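Local coordinates for protein putative glycosyl hydrolase (Bacteroides thetaiotaomicron VPI-5482, PDB 3K11) that probably hydrolyses glycosidic or related sugar linkages, as a largely helical enzyme of the six-hairpin type, at residues 31-36 with 409-414. Sequence-based numbering, arbitrary orientation. Where two conformers were deposited one is given.
Sequences QVKKDI and EMIRLL
Val32 and Ile411 meet side by side where two nearly antiparallel helix segments face each other, their axes 9.7 Å apart at an angle of 170°, and the pair illustrates how branched aliphatic side chains can join helices without any hydrogen bond between them. The two side chains run past each other in opposite directions, bringing Val32 CG1 to 3.8 Å from Ile411 CG1. Ile411 CD1 in turn meets Ile36 CD1 tip to tip at 3.9 Å. Val32, Ile36 and Ile411 form the tightly packed part, buried and touching through carbon atoms alone. Its margins are looser. The torsion that sends Val32 CG1 to Ile411, anti to the backbone N (chi1 178°), leaves CG2 beside that N and 3.9 Å from CD1 of the partly exposed Leu414, at the end of the pair away from Ile36. Ile411 CD1 also rests against the base of Lys33, 3.9 Å from its CB and equally near its CA; this partly exposed lysine sends its amine off to salt bridges with Asp100 and Asp37. Met410, a selenomethionine, offers Val32 CG1 just its CB, at 4.4 Å, before the chain turns away. The contact thus links helix 29-45 to helix 400-416, near the two ends of the chain; Trp358 of helix 347-362 packs on Val32 and Ile36, and Tyr103 of helix 101-128 touches Lys33 and Ile36.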
loop_
_atom_site.group_PDB
_atom_site.type_symbol
_atom_site.label_atom_id
_atom_site.label_comp_id
_atom_site.label_asym_id
_atom_site.label_seq_id
_atom_site.Cartn_x
_atom_site.Cartn_y
_atom_site.Cartn_z
ATOM N N GLN A 31 -34.372 -9.012 4.127
ATOM C CA GLN A 31 -33.254 -9.942 4.058
ATOM C C GLN A 31 -32.314 -9.719 5.264
ATOM O O GLN A 31 -31.948 -10.689 5.939
ATOM C CB GLN A 31 -32.498 -9.854 2.722
ATOM C CG GLN A 31 -31.415 -10.943 2.541
ATOM C CD GLN A 31 -31.900 -12.358 2.844
ATOM O OE1 GLN A 31 -32.869 -12.863 2.251
ATOM N NE2 GLN A 31 -31.242 -12.999 3.800
ATOM N N VAL A 32 -31.995 -8.460 5.587
ATOM C CA VAL A 32 -31.112 -8.197 6.713
ATOM C C VAL A 32 -31.736 -8.804 7.960
ATOM O O VAL A 32 -31.064 -9.486 8.736
ATOM C CB VAL A 32 -30.835 -6.682 6.942
ATOM C CG1 VAL A 32 -29.932 -6.506 8.185
ATOM C CG2 VAL A 32 -30.177 -6.038 5.701
ATOM N N LYS A 33 -33.042 -8.620 8.133
ATOM C CA LYS A 33 -33.682 -9.159 9.338
ATOM C C LYS A 33 -33.622 -10.692 9.384
ATOM O O LYS A 33 -33.435 -11.290 10.453
ATOM C CB LYS A 33 -35.124 -8.646 9.430
ATOM C CG LYS A 33 -35.954 -9.132 10.600
ATOM C CD LYS A 33 -35.492 -8.628 11.925
ATOM C CE LYS A 33 -36.613 -8.652 12.960
ATOM N NZ LYS A 33 -37.078 -10.025 13.222
ATOM N N LYS A 34 -33.799 -11.338 8.234
ATOM C CA LYS A 34 -33.695 -12.791 8.161
ATOM C C LYS A 34 -32.325 -13.277 8.650
ATOM O O LYS A 34 -32.209 -14.266 9.390
ATOM C CB LYS A 34 -33.927 -13.236 6.715
ATOM C CG LYS A 34 -33.783 -14.734 6.476
ATOM C CD LYS A 34 -33.986 -15.087 4.984
ATOM C CE LYS A 34 -33.834 -16.613 4.734
ATOM N NZ LYS A 34 -32.454 -17.119 5.097
ATOM N N ASP A 35 -31.290 -12.537 8.278
ATOM C CA ASP A 35 -29.938 -12.906 8.647
ATOM C C ASP A 35 -29.631 -12.671 10.118
ATOM O O ASP A 35 -29.095 -13.552 10.794
ATOM C CB ASP A 35 -28.951 -12.222 7.710
ATOM C CG ASP A 35 -28.946 -12.856 6.305
ATOM O OD1 ASP A 35 -29.416 -14.000 6.118
ATOM O OD2 ASP A 35 -28.478 -12.210 5.358
ATOM N N ILE A 36 -30.008 -11.518 10.654
ATOM C CA ILE A 36 -29.795 -11.314 12.105
ATOM C C ILE A 36 -30.675 -12.257 12.921
ATOM O O ILE A 36 -30.289 -12.668 13.986
ATOM C CB ILE A 36 -29.849 -9.821 12.571
ATOM C CG1 ILE A 36 -31.225 -9.175 12.328
ATOM C CG2 ILE A 36 -28.723 -9.041 11.927
ATOM C CD1 ILE A 36 -31.456 -7.813 13.055
ATOM N N GLU A 409 -28.881 -1.646 12.527
ATOM C CA GLU A 409 -28.691 -0.294 12.050
ATOM C C GLU A 409 -28.858 -0.194 10.538
ATOM O O GLU A 409 -29.407 0.805 9.997
ATOM C CB GLU A 409 -27.305 0.230 12.485
ATOM C CG GLU A 409 -27.222 1.727 12.545
ATOM C CD GLU A 409 -28.085 2.359 13.625
ATOM O OE1 GLU A 409 -28.494 1.671 14.550
ATOM O OE2 GLU A 409 -28.347 3.551 13.499
HETATM N N MSE A 410 -28.464 -1.236 9.832
HETATM C CA MSE A 410 -28.751 -1.294 8.396
HETATM C C MSE A 410 -30.245 -1.310 8.106
HETATM O O MSE A 410 -30.710 -0.664 7.145
HETATM C CB MSE A 410 -28.080 -2.516 7.731
HETATM C CG MSE A 410 -26.587 -2.439 7.555
HETATM SE SE MSE A 410 -26.012 -1.044 6.420
HETATM C CE MSE A 410 -27.128 -1.344 4.919
ATOM N N ILE A 411 -31.034 -1.971 8.936
ATOM C CA ILE A 411 -32.492 -1.957 8.746
ATOM C C ILE A 411 -33.024 -0.529 8.861
ATOM O O ILE A 411 -33.816 -0.097 8.000
ATOM C CB ILE A 411 -33.209 -2.935 9.723
ATOM C CG1 ILE A 411 -32.895 -4.381 9.296
ATOM C CG2 ILE A 411 -34.781 -2.676 9.833
ATOM C CD1 ILE A 411 -33.129 -5.484 10.407
ATOM N N ARG A 412 -32.579 0.205 9.891
ATOM C CA ARG A 412 -32.955 1.619 10.042
ATOM C C ARG A 412 -32.566 2.402 8.801
ATOM O O ARG A 412 -33.372 3.141 8.240
ATOM C CB ARG A 412 -32.250 2.246 11.241
ATOM C CG ARG A 412 -32.510 3.746 11.428
ATOM C CD ARG A 412 -33.826 3.977 12.068
ATOM N NE ARG A 412 -33.746 3.914 13.530
ATOM C CZ ARG A 412 -34.783 3.672 14.338
ATOM N NH1 ARG A 412 -36.009 3.415 13.855
ATOM N NH2 ARG A 412 -34.592 3.653 15.651
ATOM N N LEU A 413 -31.311 2.252 8.396
ATOM C CA LEU A 413 -30.790 2.982 7.216
ATOM C C LEU A 413 -31.615 2.698 5.960
ATOM O O LEU A 413 -32.031 3.626 5.210
ATOM C CB LEU A 413 -29.314 2.601 6.994
ATOM C CG LEU A 413 -28.546 3.303 5.858
ATOM C CD1 LEU A 413 -28.457 4.826 6.109
ATOM C CD2 LEU A 413 -27.146 2.695 5.658
ATOM N N LEU A 414 -31.872 1.415 5.714
ATOM C CA LEU A 414 -32.669 1.036 4.539
ATOM C C LEU A 414 -34.125 1.489 4.608
ATOM O O LEU A 414 -34.762 1.680 3.565
ATOM C CB LEU A 414 -32.611 -0.476 4.286
ATOM C CG LEU A 414 -31.219 -1.058 4.024
ATOM C CD1 LEU A 414 -31.274 -2.578 4.159
ATOM C CD2 LEU A 414 -30.742 -0.620 2.632
#